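Local atomic coordinates of rhomboid protease GlpG (Haemophilus influenzae, PDB entry 2NR9), a protein that acts as a rhomboid-type intramembrane serine protease of the inner membrane, probably cutting the transmembrane segments of its substrates with a serine-histidine catalytic dyad. Residues Ile22-Gln26 / Leu58-Asn63; Trp72-Phe76 / Phe144-Leu148; Gly124-Arg129 / Leu177-Asp183. The protein carries 2 engineered substitutions. All blocks are in the same frame, centred on the assembly; numbering follows the deposited sequence. Where two conformers were deposited one is given.

Contact 1 of 3, residues Ile22-Gln26 / Leu58-Asn63; sequences IYIAQ and LVHLSN. Engineered in segment 22-26: Ile24 (natural residue Leu). With PQE (3,6,12,15,18,21,24-heptaoxahexatriacontan-1-ol), chain F.
Leu58 meets Ile22 with both its side chain and its carbonyl. The delta methyl of Ile22 comes obliquely across the base of the leucine side chain, CD1 lying 3.6 Å from Leu58 CB, while its CG2 methyl leans on the leucine carbonyl; a branched aliphatic residue thus covers both parts of Leu58 at once. At Val59, the methyl CG1 lies beside the flat end of Gln26, 3.3 Å from its OE1.

His60 is where the polar contact is made, and through its backbone. Gln26 turns its carboxamide to the loop and holds both main-chain atoms of His60: the backbone N donates to Gln26 OE1 over 3.3 Å, in the carbonyl plane and on a lone pair, and Gln26 NE2 gives its hydrogen to His60 O at 2.8 Å. Glutamine suits the place because its amide imitates a strand partner, serving the N-H and the C=O of one residue, which lies in no regular structure. CG is anti to the carbonyl carbon (chi1 -66°) and the chain is extended beyond it, which carries the amide out to the loop. The same carbonyl, His60 O, also lies at the edge of the Tyr23 ring, 3.6 Å from CE1, while the imidazole leads away toward Asn69, with a weak hydrogen bond, and toward the active site.

Ser62 then caps helix 63-84, its OG accepting from the backbone N of His65. Asn63 begins that helix beside the ring of Tyr23, and its N makes a weak hydrogen bond of 3.4 Å to O71 of the bound detergent-like PQE molecule (chain F), which wraps round the asparagine.

The contact ties the C-terminal part of helix 10-27 to the loop leading into helix 63-84, with Ile34 and Met38 of helix 31-38 packing on Ile22.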
loop_
_atom_site.group_PDB
_atom_site.type_symbol
_atom_site.label_atom_id
_atom_site.label_comp_id
_atom_site.label_asym_id
_atom_site.label_seq_id
_atom_site.Cartn_x
_atom_site.Cartn_y
_atom_site.Cartn_z
ATOM N N ILE A 22 0.129 14.117 8.584
ATOM C CA ILE A 22 -0.930 14.663 7.766
ATOM C C ILE A 22 -2.303 14.453 8.424
ATOM O O ILE A 22 -3.128 15.367 8.445
ATOM C CB ILE A 22 -0.877 14.112 6.336
ATOM C CG1 ILE A 22 0.390 14.627 5.633
ATOM C CG2 ILE A 22 -2.114 14.534 5.553
ATOM C CD1 ILE A 22 0.709 13.913 4.345
ATOM N N TYR A 23 -2.501 13.299 9.057
ATOM C CA TYR A 23 -3.761 13.034 9.764
ATOM C C TYR A 23 -3.916 14.002 10.932
ATOM O O TYR A 23 -4.933 14.681 11.053
ATOM C CB TYR A 23 -3.826 11.588 10.260
ATOM C CG TYR A 23 -5.181 11.176 10.822
ATOM C CD1 TYR A 23 -6.263 10.959 9.977
ATOM C CD2 TYR A 23 -5.351 10.925 12.179
ATOM C CE1 TYR A 23 -7.488 10.545 10.470
ATOM C CE2 TYR A 23 -6.580 10.505 12.688
ATOM C CZ TYR A 23 -7.644 10.320 11.823
ATOM O OH TYR A 23 -8.867 9.904 12.306
ATOM N N ILE A 24 -2.891 14.088 11.778
ATOM C CA ILE A 24 -2.923 15.025 12.894
ATOM C C ILE A 24 -3.285 16.413 12.380
ATOM O O ILE A 24 -4.136 17.087 12.948
ATOM C CB ILE A 24 -1.581 15.079 13.645
ATOM C CG1 ILE A 24 -1.262 13.719 14.272
ATOM C CG2 ILE A 24 -1.631 16.138 14.748
ATOM C CD1 ILE A 24 -2.196 13.335 15.419
ATOM N N ALA A 25 -2.652 16.824 11.284
ATOM C CA ALA A 25 -2.952 18.113 10.676
ATOM C C ALA A 25 -4.434 18.197 10.306
ATOM O O ALA A 25 -5.071 19.238 10.489
ATOM C CB ALA A 25 -2.076 18.344 9.447
ATOM N N GLN A 26 -4.984 17.098 9.797
ATOM C CA GLN A 26 -6.401 17.070 9.438
ATOM C C GLN A 26 -7.283 17.425 10.635
ATOM O O GLN A 26 -8.350 18.016 10.474
ATOM C CB GLN A 26 -6.805 15.689 8.894
ATOM C CG GLN A 26 -6.166 15.319 7.567
ATOM C CD GLN A 26 -6.552 13.928 7.097
ATOM O OE1 GLN A 26 -5.689 13.099 6.818
ATOM N NE2 GLN A 26 -7.852 13.657 7.037
ATOM N N LEU A 58 -1.827 9.458 1.405
ATOM C CA LEU A 58 -1.344 10.030 2.659
ATOM C C LEU A 58 -2.456 10.604 3.543
ATOM O O LEU A 58 -2.185 11.117 4.632
ATOM C CB LEU A 58 -0.316 11.118 2.356
ATOM C CG LEU A 58 1.172 10.759 2.190
ATOM C CD1 LEU A 58 1.429 9.297 1.869
ATOM C CD2 LEU A 58 1.867 11.697 1.203
ATOM N N VAL A 59 -3.690 10.581 3.048
ATOM C CA VAL A 59 -4.823 11.112 3.791
ATOM C C VAL A 59 -5.722 9.981 4.299
ATOM O O VAL A 59 -6.012 9.032 3.572
ATOM C CB VAL A 59 -5.668 12.083 2.926
ATOM C CG1 VAL A 59 -6.820 12.664 3.745
ATOM C CG2 VAL A 59 -4.798 13.200 2.365
ATOM N N HIS A 60 -6.161 10.096 5.548
ATOM C CA HIS A 60 -7.025 9.092 6.146
ATOM C C HIS A 60 -8.314 9.708 6.692
ATOM O O HIS A 60 -8.365 10.902 6.994
ATOM C CB HIS A 60 -6.261 8.263 7.183
ATOM C CG HIS A 60 -5.260 7.330 6.572
ATOM N ND1 HIS A 60 -4.018 7.750 6.138
ATOM C CD2 HIS A 60 -5.363 6.028 6.211
ATOM C CE1 HIS A 60 -3.390 6.739 5.563
ATOM N NE2 HIS A 60 -4.181 5.680 5.599
ATOM N N LEU A 61 -9.364 8.897 6.770
ATOM C CA LEU A 61 -10.692 9.404 7.099
ATOM C C LEU A 61 -11.210 9.064 8.500
ATOM O O LEU A 61 -12.248 9.573 8.919
ATOM C CB LEU A 61 -11.689 8.967 6.025
ATOM C CG LEU A 61 -11.226 9.265 4.590
ATOM C CD1 LEU A 61 -12.165 8.655 3.558
ATOM C CD2 LEU A 61 -11.066 10.763 4.363
ATOM N N SER A 62 -10.495 8.202 9.217
ATOM C CA SER A 62 -10.874 7.857 10.583
ATOM C C SER A 62 -9.692 7.284 11.357
ATOM O O SER A 62 -8.652 6.958 10.773
ATOM C CB SER A 62 -12.051 6.872 10.603
ATOM O OG SER A 62 -11.661 5.593 10.136
ATOM N N ASN A 63 -9.855 7.174 12.674
ATOM C CA ASN A 63 -8.808 6.639 13.545
ATOM C C ASN A 63 -8.528 5.155 13.285
ATOM O O ASN A 63 -7.390 4.704 13.400
ATOM C CB ASN A 63 -9.162 6.865 15.024
ATOM C CG ASN A 63 -9.247 8.343 15.392
ATOM O OD1 ASN A 63 -9.836 8.709 16.413
ATOM N ND2 ASN A 63 -8.655 9.191 14.569
HETATM O O47 PQE F . -10.636 12.015 16.935
HETATM C C68 PQE F . -11.680 11.162 16.442
HETATM C C52 PQE F . -11.623 11.111 14.916
HETATM O O70 PQE F . -12.641 10.234 14.430
HETATM C C55 PQE F . -12.145 8.918 14.186
HETATM C C58 PQE F . -13.312 7.951 14.012
HETATM O O71 PQE F . -12.859 6.611 14.203
HETATM C C61 PQE F . -13.436 6.015 15.365
HETATM C C62 PQE F . -13.588 7.066 16.459
HETATM C C63 PQE F . -13.150 6.527 17.816
HETATM C C66 PQE F . -11.971 5.570 17.680
HETATM C C67 PQE F . -10.652 6.276 17.965
HETATM O O72 PQE F . -9.570 5.373 17.728
HETATM C C65 PQE F . -8.305 5.983 17.990
HETATM C C64 PQE F . -7.177 5.022 17.625
HETATM O O73 PQE F . -5.924 5.710 17.663
HETATM C C60 PQE F . -5.913 6.857 16.813
HETATM C C59 PQE F . -4.583 6.933 16.071
HETATM O O74 PQE F . -4.498 8.166 15.355
HETATM C C57 PQE F . -3.537 8.108 14.300
HETATM C C56 PQE F . -2.294 7.354 14.766
HETATM O O75 PQE F . -2.181 6.113 14.065
HETATM C C54 PQE F . -1.492 5.133 14.842
HETATM C C53 PQE F . -1.049 3.982 13.944
HETATM O O76 PQE F . 0.302 3.631 14.243
HETATM C C51 PQE F . 0.486 2.214 14.283
HETATM C C50 PQE F . 1.975 1.881 14.381
HETATM C C49 PQE F . 2.231 0.415 14.046
HETATM C C48 PQE F . 2.981 -0.294 15.168
HETATM C C47 PQE F . 3.153 -1.777 14.857
HETATM C C46 PQE F . 2.421 -2.643 15.878
HETATM C C45 PQE F . 2.180 -4.049 15.339
HETATM C C44 PQE F . 1.219 -4.829 16.234
HETATM C C43 PQE F . 1.105 -6.286 15.789
HETATM C C42 PQE F . 1.361 -7.244 16.951
HETATM C C41 PQE F . 0.429 -8.450 16.893
HETATM C C40 PQE F . -0.154 -8.758 18.259
#

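Contact 2 of 3, residues Trp72-Phe76 / Phe144-Leu148; sequences WFFIF and FTMLL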
loop_
_atom_site.group_PDB
_atom_site.type_symbol
_atom_site.label_atom_id
_atom_site.label_comp_id
_atom_site.label_asym_id
_atom_site.label_seq_id
_atom_site.Cartn_x
_atom_site.Cartn_y
_atom_site.Cartn_z
ATOM N N TRP A 72 -0.544 -2.617 9.413
ATOM C CA TRP A 72 -0.221 -3.567 8.359
ATOM C C TRP A 72 0.933 -3.102 7.466
ATOM O O TRP A 72 1.800 -3.900 7.108
ATOM C CB TRP A 72 -1.465 -3.887 7.526
ATOM C CG TRP A 72 -2.444 -4.776 8.234
ATOM C CD1 TRP A 72 -3.347 -4.407 9.190
ATOM C CD2 TRP A 72 -2.616 -6.183 8.040
ATOM N NE1 TRP A 72 -4.068 -5.502 9.606
ATOM C CE2 TRP A 72 -3.641 -6.603 8.911
ATOM C CE3 TRP A 72 -2.005 -7.130 7.211
ATOM C CZ2 TRP A 72 -4.063 -7.930 8.984
ATOM C CZ3 TRP A 72 -2.429 -8.445 7.281
ATOM C CH2 TRP A 72 -3.450 -8.834 8.158
ATOM N N PHE A 73 0.951 -1.819 7.110
ATOM C CA PHE A 73 2.043 -1.281 6.284
ATOM C C PHE A 73 3.372 -1.258 7.035
ATOM O O PHE A 73 4.422 -1.525 6.454
ATOM C CB PHE A 73 1.722 0.125 5.757
ATOM C CG PHE A 73 2.827 0.725 4.892
ATOM C CD1 PHE A 73 2.967 0.351 3.565
ATOM C CD2 PHE A 73 3.719 1.652 5.418
ATOM C CE1 PHE A 73 3.970 0.895 2.774
ATOM C CE2 PHE A 73 4.732 2.194 4.633
ATOM C CZ PHE A 73 4.851 1.824 3.312
ATOM N N PHE A 74 3.335 -0.928 8.323
ATOM C CA PHE A 74 4.567 -0.854 9.087
ATOM C C PHE A 74 5.207 -2.234 9.188
ATOM O O PHE A 74 6.395 -2.399 8.915
ATOM C CB PHE A 74 4.327 -0.257 10.476
ATOM C CG PHE A 74 5.593 0.049 11.227
ATOM C CD1 PHE A 74 6.297 1.219 10.977
ATOM C CD2 PHE A 74 6.087 -0.835 12.173
ATOM C CE1 PHE A 74 7.481 1.497 11.653
ATOM C CE2 PHE A 74 7.265 -0.561 12.852
ATOM C CZ PHE A 74 7.960 0.610 12.592
ATOM N N ILE A 75 4.391 -3.232 9.511
ATOM C CA ILE A 75 4.860 -4.602 9.621
ATOM C C ILE A 75 5.349 -5.190 8.297
ATOM O O ILE A 75 6.493 -5.621 8.197
ATOM C CB ILE A 75 3.772 -5.529 10.202
ATOM C CG1 ILE A 75 3.500 -5.181 11.667
ATOM C CG2 ILE A 75 4.198 -6.987 10.077
ATOM C CD1 ILE A 75 2.513 -6.130 12.355
ATOM N N PHE A 76 4.486 -5.197 7.280
ATOM C CA PHE A 76 4.827 -5.829 5.998
ATOM C C PHE A 76 5.627 -4.952 5.034
ATOM O O PHE A 76 6.426 -5.461 4.245
ATOM C CB PHE A 76 3.591 -6.449 5.340
ATOM C CG PHE A 76 2.953 -7.543 6.171
ATOM C CD1 PHE A 76 1.962 -7.241 7.094
ATOM C CD2 PHE A 76 3.408 -8.852 6.089
ATOM C CE1 PHE A 76 1.403 -8.237 7.895
ATOM C CE2 PHE A 76 2.847 -9.857 6.881
ATOM C CZ PHE A 76 1.851 -9.546 7.787
ATOM N N PHE A 144 -2.210 -12.691 10.690
ATOM C CA PHE A 144 -2.037 -11.879 9.488
ATOM C C PHE A 144 -2.108 -12.738 8.227
ATOM O O PHE A 144 -2.076 -12.221 7.109
ATOM C CB PHE A 144 -0.716 -11.103 9.533
ATOM C CG PHE A 144 -0.657 -10.062 10.619
ATOM C CD1 PHE A 144 0.055 -10.294 11.784
ATOM C CD2 PHE A 144 -1.321 -8.855 10.478
ATOM C CE1 PHE A 144 0.113 -9.336 12.781
ATOM C CE2 PHE A 144 -1.270 -7.897 11.472
ATOM C CZ PHE A 144 -0.553 -8.138 12.624
ATOM N N THR A 145 -2.170 -14.053 8.418
ATOM C CA THR A 145 -2.304 -14.990 7.309
ATOM C C THR A 145 -3.788 -15.243 7.066
ATOM O O THR A 145 -4.227 -15.405 5.926
ATOM C CB THR A 145 -1.612 -16.335 7.613
ATOM O OG1 THR A 145 -0.240 -16.106 7.953
ATOM C CG2 THR A 145 -1.687 -17.260 6.409
ATOM N N MET A 146 -4.553 -15.276 8.156
ATOM C CA MET A 146 -5.999 -15.467 8.093
ATOM C C MET A 146 -6.679 -14.231 7.524
ATOM O O MET A 146 -7.412 -14.311 6.539
ATOM C CB MET A 146 -6.559 -15.758 9.489
ATOM C CG MET A 146 -6.258 -17.149 10.015
ATOM S SD MET A 146 -7.186 -18.426 9.143
ATOM C CE MET A 146 -6.646 -19.892 10.020
ATOM N N LEU A 147 -6.441 -13.089 8.162
ATOM C CA LEU A 147 -7.032 -11.831 7.731
ATOM C C LEU A 147 -6.683 -11.526 6.277
ATOM O O LEU A 147 -6.490 -10.370 5.899
ATOM C CB LEU A 147 -6.591 -10.688 8.648
ATOM C CG LEU A 147 -6.931 -10.871 10.131
ATOM C CD1 LEU A 147 -6.399 -9.712 10.960
ATOM C CD2 LEU A 147 -8.431 -11.033 10.328
ATOM N N LEU A 148 -6.572 -12.583 5.477
ATOM C CA LEU A 148 -6.297 -12.461 4.050
ATOM C C LEU A 148 -7.392 -13.177 3.268
ATOM O O LEU A 148 -7.698 -12.819 2.131
ATOM C CB LEU A 148 -4.928 -13.052 3.709
ATOM C CG LEU A 148 -3.713 -12.342 4.310
ATOM C CD1 LEU A 148 -2.434 -13.102 3.992
ATOM C CD2 LEU A 148 -3.627 -10.907 3.810
#
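Phe144 drives its ring edge into the face of Trp72, a T-shaped pair with the six-membered ring: centroids 4.6 Å apart, planes at 80°. With chi1 near -66° the ring lies beside its own backbone N, which carries it from the irregular 144-148 segment toward the helix. A second, offset edge-to-face pair follows, in which Phe144 receives the edge of Phe76 on its face, centroids 5.6 Å apart and planes at 70°. Turned square to the plane of its own CA, CB and CG, the Phe76 ring presents CE1 and CZ to Phe144. Phe144 therefore plays both parts, edge to one ring and face to another, completing an aromatic cluster of three.

Ile75 extends its chain so that CD1 lies 3.7 Å from Phe144 CZ. Leu147 meets the indole at its rim, in plane, with CD1 3.5 Å from Trp72 CZ2. Large flat and branched residues suit this contact, whose closest approaches are all between carbons.

The contact joins helix 63-84 to the loop before helix 153-156, the boundary at which a lateral substrate gate has been proposed in rhomboid proteases. Behind it, Val119, Val122 and Leu123 of helix 116-131 pack on Trp72 and Phe76.

Contact 3 of 3, residues Gly124-Arg129 / Leu177-Asp183; sequences GYVFIR and LIWGFID. With PQE (3,6,12,15,18,21,24-heptaoxahexatriacontan-1-ol), chain E; PA6 ((R)-2-(formyloxy)-3-(phosphonooxy)propyl pentanoate), chain D.
Tyr125 points its ring edge toward the face of the five-membered ring of Trp179, an offset edge-to-face pair with centroids 5.7 Å apart and planes at 77°. PQE (chain E) lies over one face of that indole, and its O47 accepts a weak hydrogen bond from NE1. At the edge of the Tyr125 ring, in its plane, sits Asp183 OD2, to which the phenol OH donates; the modelled 2.4 Å is too short to be trusted as a length. The phenol reaches it because CG is anti to the backbone N (chi1 -170°), laying the ring across the partner helix. Arg129 sets one guanidinium face over the backbone of Asp183, and its NE gives a weak bond to Tyr125 OH. NH2 stays 4.1 Å from OD2, beyond a salt bridge, yet this charge and the salt bridge from Lys88 probably help keep the buried carboxylate ionised. The other carboxylate oxygen, OD1, receives a hydrogen bond of 2.8 Å from PQE O47.

Gly180 lets the backbones close up: its CA is 4.9 Å from that of Tyr125, whose CD1 lies 3.6 Å from Gly180 N. Gly124 does the same opposite Leu177.

The axes of the two segments approach to 7.5 Å and cross at -41°. Helices 116-131 and 166-191, which carry the nucleophile Ser116 and His169, are thus packed together, with helix 86-108 alongside Tyr125 and Trp179.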
loop_
_atom_site.group_PDB
_atom_site.type_symbol
_atom_site.label_atom_id
_atom_site.label_comp_id
_atom_site.label_asym_id
_atom_site.label_seq_id
_atom_site.Cartn_x
_atom_site.Cartn_y
_atom_site.Cartn_z
ATOM N N GLY A 124 0.234 -8.498 -1.106
ATOM C CA GLY A 124 0.307 -9.342 -2.290
ATOM C C GLY A 124 1.742 -9.720 -2.624
ATOM O O GLY A 124 2.027 -10.863 -2.975
ATOM N N TYR A 125 2.644 -8.745 -2.531
ATOM C CA TYR A 125 4.057 -8.969 -2.825
ATOM C C TYR A 125 4.674 -9.985 -1.868
ATOM O O TYR A 125 5.302 -10.949 -2.293
ATOM C CB TYR A 125 4.830 -7.658 -2.742
ATOM C CG TYR A 125 6.237 -7.758 -3.263
ATOM C CD1 TYR A 125 6.511 -7.541 -4.600
ATOM C CD2 TYR A 125 7.291 -8.091 -2.422
ATOM C CE1 TYR A 125 7.791 -7.638 -5.089
ATOM C CE2 TYR A 125 8.582 -8.190 -2.905
ATOM C CZ TYR A 125 8.823 -7.960 -4.239
ATOM O OH TYR A 125 10.100 -8.060 -4.732
ATOM N N VAL A 126 4.487 -9.757 -0.576
ATOM C CA VAL A 126 5.019 -10.648 0.444
ATOM C C VAL A 126 4.433 -12.051 0.320
ATOM O O VAL A 126 5.153 -13.045 0.435
ATOM C CB VAL A 126 4.750 -10.104 1.856
ATOM C CG1 VAL A 126 5.162 -11.128 2.914
ATOM C CG2 VAL A 126 5.478 -8.781 2.061
ATOM N N PHE A 127 3.129 -12.120 0.050
ATOM C CA PHE A 127 2.410 -13.397 -0.086
ATOM C C PHE A 127 2.998 -14.341 -1.131
ATOM O O PHE A 127 3.287 -15.498 -0.832
ATOM C CB PHE A 127 0.920 -13.160 -0.385
ATOM C CG PHE A 127 0.158 -14.424 -0.731
ATOM C CD1 PHE A 127 -0.416 -15.203 0.263
ATOM C CD2 PHE A 127 0.033 -14.835 -2.050
ATOM C CE1 PHE A 127 -1.108 -16.367 -0.053
ATOM C CE2 PHE A 127 -0.650 -16.000 -2.371
ATOM C CZ PHE A 127 -1.223 -16.764 -1.372
ATOM N N ILE A 128 3.106 -13.872 -2.373
ATOM C CA ILE A 128 3.633 -14.715 -3.453
ATOM C C ILE A 128 5.131 -14.958 -3.330
ATOM O O ILE A 128 5.640 -15.981 -3.786
ATOM C CB ILE A 128 3.296 -14.158 -4.855
ATOM C CG1 ILE A 128 3.663 -12.678 -4.951
ATOM C CG2 ILE A 128 1.829 -14.358 -5.169
ATOM C CD1 ILE A 128 5.136 -12.416 -4.967
ATOM N N ARG A 129 5.847 -13.983 -2.780
ATOM C CA ARG A 129 7.271 -14.148 -2.533
ATOM C C ARG A 129 7.482 -15.269 -1.531
ATOM O O ARG A 129 8.284 -16.170 -1.754
ATOM C CB ARG A 129 7.881 -12.851 -2.012
ATOM C CG ARG A 129 8.416 -11.934 -3.092
ATOM C CD ARG A 129 9.701 -12.499 -3.671
ATOM N NE ARG A 129 10.530 -11.455 -4.255
ATOM C CZ ARG A 129 11.784 -11.630 -4.651
ATOM N NH1 ARG A 129 12.365 -12.817 -4.526
ATOM N NH2 ARG A 129 12.461 -10.613 -5.164
ATOM N N LEU A 177 1.039 -9.171 -6.465
ATOM C CA LEU A 177 1.192 -10.546 -6.933
ATOM C C LEU A 177 2.031 -10.635 -8.214
ATOM O O LEU A 177 2.923 -11.476 -8.320
ATOM C CB LEU A 177 -0.176 -11.208 -7.141
ATOM C CG LEU A 177 -1.047 -11.459 -5.904
ATOM C CD1 LEU A 177 -2.419 -11.979 -6.314
ATOM C CD2 LEU A 177 -0.373 -12.426 -4.950
ATOM N N ILE A 178 1.735 -9.776 -9.186
ATOM C CA ILE A 178 2.484 -9.773 -10.449
ATOM C C ILE A 178 3.935 -9.342 -10.244
ATOM O O ILE A 178 4.854 -9.967 -10.774
ATOM C CB ILE A 178 1.823 -8.865 -11.517
ATOM C CG1 ILE A 178 0.454 -9.421 -11.919
ATOM C CG2 ILE A 178 2.715 -8.745 -12.751
ATOM C CD1 ILE A 178 -0.323 -8.518 -12.891
ATOM N N TRP A 179 4.141 -8.291 -9.453
ATOM C CA TRP A 179 5.485 -7.784 -9.221
ATOM C C TRP A 179 6.341 -8.846 -8.532
ATOM O O TRP A 179 7.474 -9.096 -8.934
ATOM C CB TRP A 179 5.447 -6.515 -8.369
ATOM C CG TRP A 179 6.640 -5.631 -8.563
ATOM C CD1 TRP A 179 7.946 -6.023 -8.625
ATOM C CD2 TRP A 179 6.655 -4.193 -8.551
ATOM N NE1 TRP A 179 8.766 -4.924 -8.744
ATOM C CE2 TRP A 179 7.998 -3.789 -8.685
ATOM C CE3 TRP A 179 5.657 -3.211 -8.475
ATOM C CZ2 TRP A 179 8.373 -2.442 -8.761
ATOM C CZ3 TRP A 179 6.031 -1.873 -8.548
ATOM C CH2 TRP A 179 7.378 -1.503 -8.690
ATOM N N GLY A 180 5.778 -9.479 -7.506
ATOM C CA GLY A 180 6.478 -10.516 -6.754
ATOM C C GLY A 180 6.814 -11.742 -7.583
ATOM O O GLY A 180 7.848 -12.373 -7.374
ATOM N N PHE A 181 5.918 -12.107 -8.497
ATOM C CA PHE A 181 6.146 -13.242 -9.386
ATOM C C PHE A 181 7.328 -12.929 -10.298
ATOM O O PHE A 181 8.207 -13.768 -10.517
ATOM C CB PHE A 181 4.897 -13.530 -10.224
ATOM C CG PHE A 181 5.024 -14.741 -11.111
ATOM C CD1 PHE A 181 4.624 -15.990 -10.662
ATOM C CD2 PHE A 181 5.547 -14.629 -12.390
ATOM C CE1 PHE A 181 4.744 -17.114 -11.474
ATOM C CE2 PHE A 181 5.674 -15.749 -13.205
ATOM C CZ PHE A 181 5.275 -16.995 -12.741
ATOM N N ILE A 182 7.349 -11.709 -10.817
ATOM C CA ILE A 182 8.433 -11.268 -11.679
ATOM C C ILE A 182 9.775 -11.271 -10.938
ATOM O O ILE A 182 10.758 -11.815 -11.434
ATOM C CB ILE A 182 8.143 -9.880 -12.271
ATOM C CG1 ILE A 182 6.958 -9.966 -13.238
ATOM C CG2 ILE A 182 9.375 -9.335 -12.983
ATOM C CD1 ILE A 182 6.470 -8.629 -13.736
ATOM N N ASP A 183 9.801 -10.694 -9.737
ATOM C CA ASP A 183 11.023 -10.674 -8.921
ATOM C C ASP A 183 11.476 -12.079 -8.546
ATOM O O ASP A 183 12.673 -12.364 -8.491
ATOM C CB ASP A 183 10.820 -9.839 -7.659
ATOM C CG ASP A 183 10.892 -8.360 -7.928
ATOM O OD1 ASP A 183 11.373 -7.981 -9.022
ATOM O OD2 ASP A 183 10.515 -7.571 -7.033
HETATM O O47 PQE E . 11.704 -5.491 -10.160
HETATM C C68 PQE E . 11.011 -4.894 -11.267
HETATM C C52 PQE E . 10.443 -5.986 -12.171
HETATM O O70 PQE E . 9.324 -5.481 -12.904
HETATM C C55 PQE E . 8.092 -5.728 -12.228
HETATM C C58 PQE E . 6.927 -5.265 -13.095
HETATM O O71 PQE E . 6.090 -4.388 -12.341
HETATM C C61 PQE E . 4.868 -5.015 -11.945
HETATM C C62 PQE E . 3.699 -4.278 -12.587
HETATM C C63 PQE E . 2.361 -4.846 -12.134
HETATM C C66 PQE E . 1.217 -3.936 -12.569
HETATM C C67 PQE E . 0.015 -4.746 -13.028
HETATM O O72 PQE E . -0.505 -4.191 -14.235
HETATM C C65 PQE E . -1.688 -3.426 -14.007
HETATM C C64 PQE E . -2.623 -4.190 -13.075
HETATM O O73 PQE E . -3.819 -3.432 -12.890
HETATM C C60 PQE E . -4.824 -4.170 -12.192
HETATM C C59 PQE E . -6.160 -3.443 -12.321
HETATM O O74 PQE E . -7.012 -4.151 -13.220
HETATM C C57 PQE E . -7.628 -5.269 -12.584
HETATM C C56 PQE E . -9.098 -4.961 -12.334
HETATM O O75 PQE E . -9.365 -4.963 -10.933
HETATM C C54 PQE E . -10.529 -4.199 -10.624
HETATM C C53 PQE E . -11.504 -5.051 -9.819
HETATM O O76 PQE E . -12.626 -4.250 -9.450
HETATM C C51 PQE E . -13.685 -5.033 -8.904
HETATM C C50 PQE E . -14.434 -4.211 -7.861
HETATM C C49 PQE E . -15.007 -5.113 -6.774
HETATM C C48 PQE E . -16.484 -4.813 -6.537
HETATM C C47 PQE E . -17.319 -6.089 -6.575
HETATM C C46 PQE E . -18.633 -5.912 -5.820
HETATM C C45 PQE E . -19.789 -5.645 -6.779
HETATM C C44 PQE E . -20.856 -4.773 -6.124
HETATM C C43 PQE E . -22.169 -4.837 -6.898
HETATM C C42 PQE E . -23.341 -4.386 -6.030
HETATM C C41 PQE E . -24.104 -5.581 -5.467
HETATM C C40 PQE E . -25.590 -5.452 -5.722
HETATM O O32 PA6 D . 6.364 -9.709 -20.418
HETATM C C31 PA6 D . 6.433 -9.807 -19.202
HETATM C C32 PA6 D . 5.674 -10.889 -18.470
HETATM C C33 PA6 D . 6.473 -12.186 -18.506
HETATM C C34 PA6 D . 6.941 -12.585 -17.110
HETATM C C35 PA6 D . 5.838 -12.396 -16.091
HETATM O O31 PA6 D . 7.255 -8.867 -18.457
HETATM C C3 PA6 D . 8.045 -7.899 -19.146
HETATM C C2 PA6 D . 8.700 -6.962 -18.135
HETATM O O21 PA6 D . 7.696 -6.197 -17.468
HETATM C C21 PA6 D . 6.542 -6.854 -16.870
HETATM O O22 PA6 D . 5.611 -6.192 -16.444
HETATM C C1 PA6 D . 9.497 -7.771 -17.115
HETATM O O11 PA6 D . 10.049 -8.932 -17.735
HETATM P P PA6 D . 10.718 -10.099 -16.846
HETATM O O13 PA6 D . 9.610 -11.111 -16.673
HETATM O O14 PA6 D . 11.877 -10.586 -17.684
HETATM O O12 PA6 D . 11.124 -9.394 -15.574
#

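Contact 1 closes before the other two open, while the segments of contacts 2 and 3 alternate along the chain. Contact 1 comes nearest to the nucleophile, the His60 side chain lying about 7 Å from that of Ser116; in contact 2 the Trp72 side chain is about 8 Å from it. Contact 3 lies further along the helices that carry the dyad, Gly124 being about 11 Å from the His169 side chain. Contacts 2 and 3 touch, Phe76 O packing 4.1 Å from Val126 CG2. Contacts 1 and 3 have centres 29 Å apart, on opposite sides of the chain's centre. One PQE molecule (chain F) runs past contacts 1 and 2, whereas another (chain E) lines contact 3.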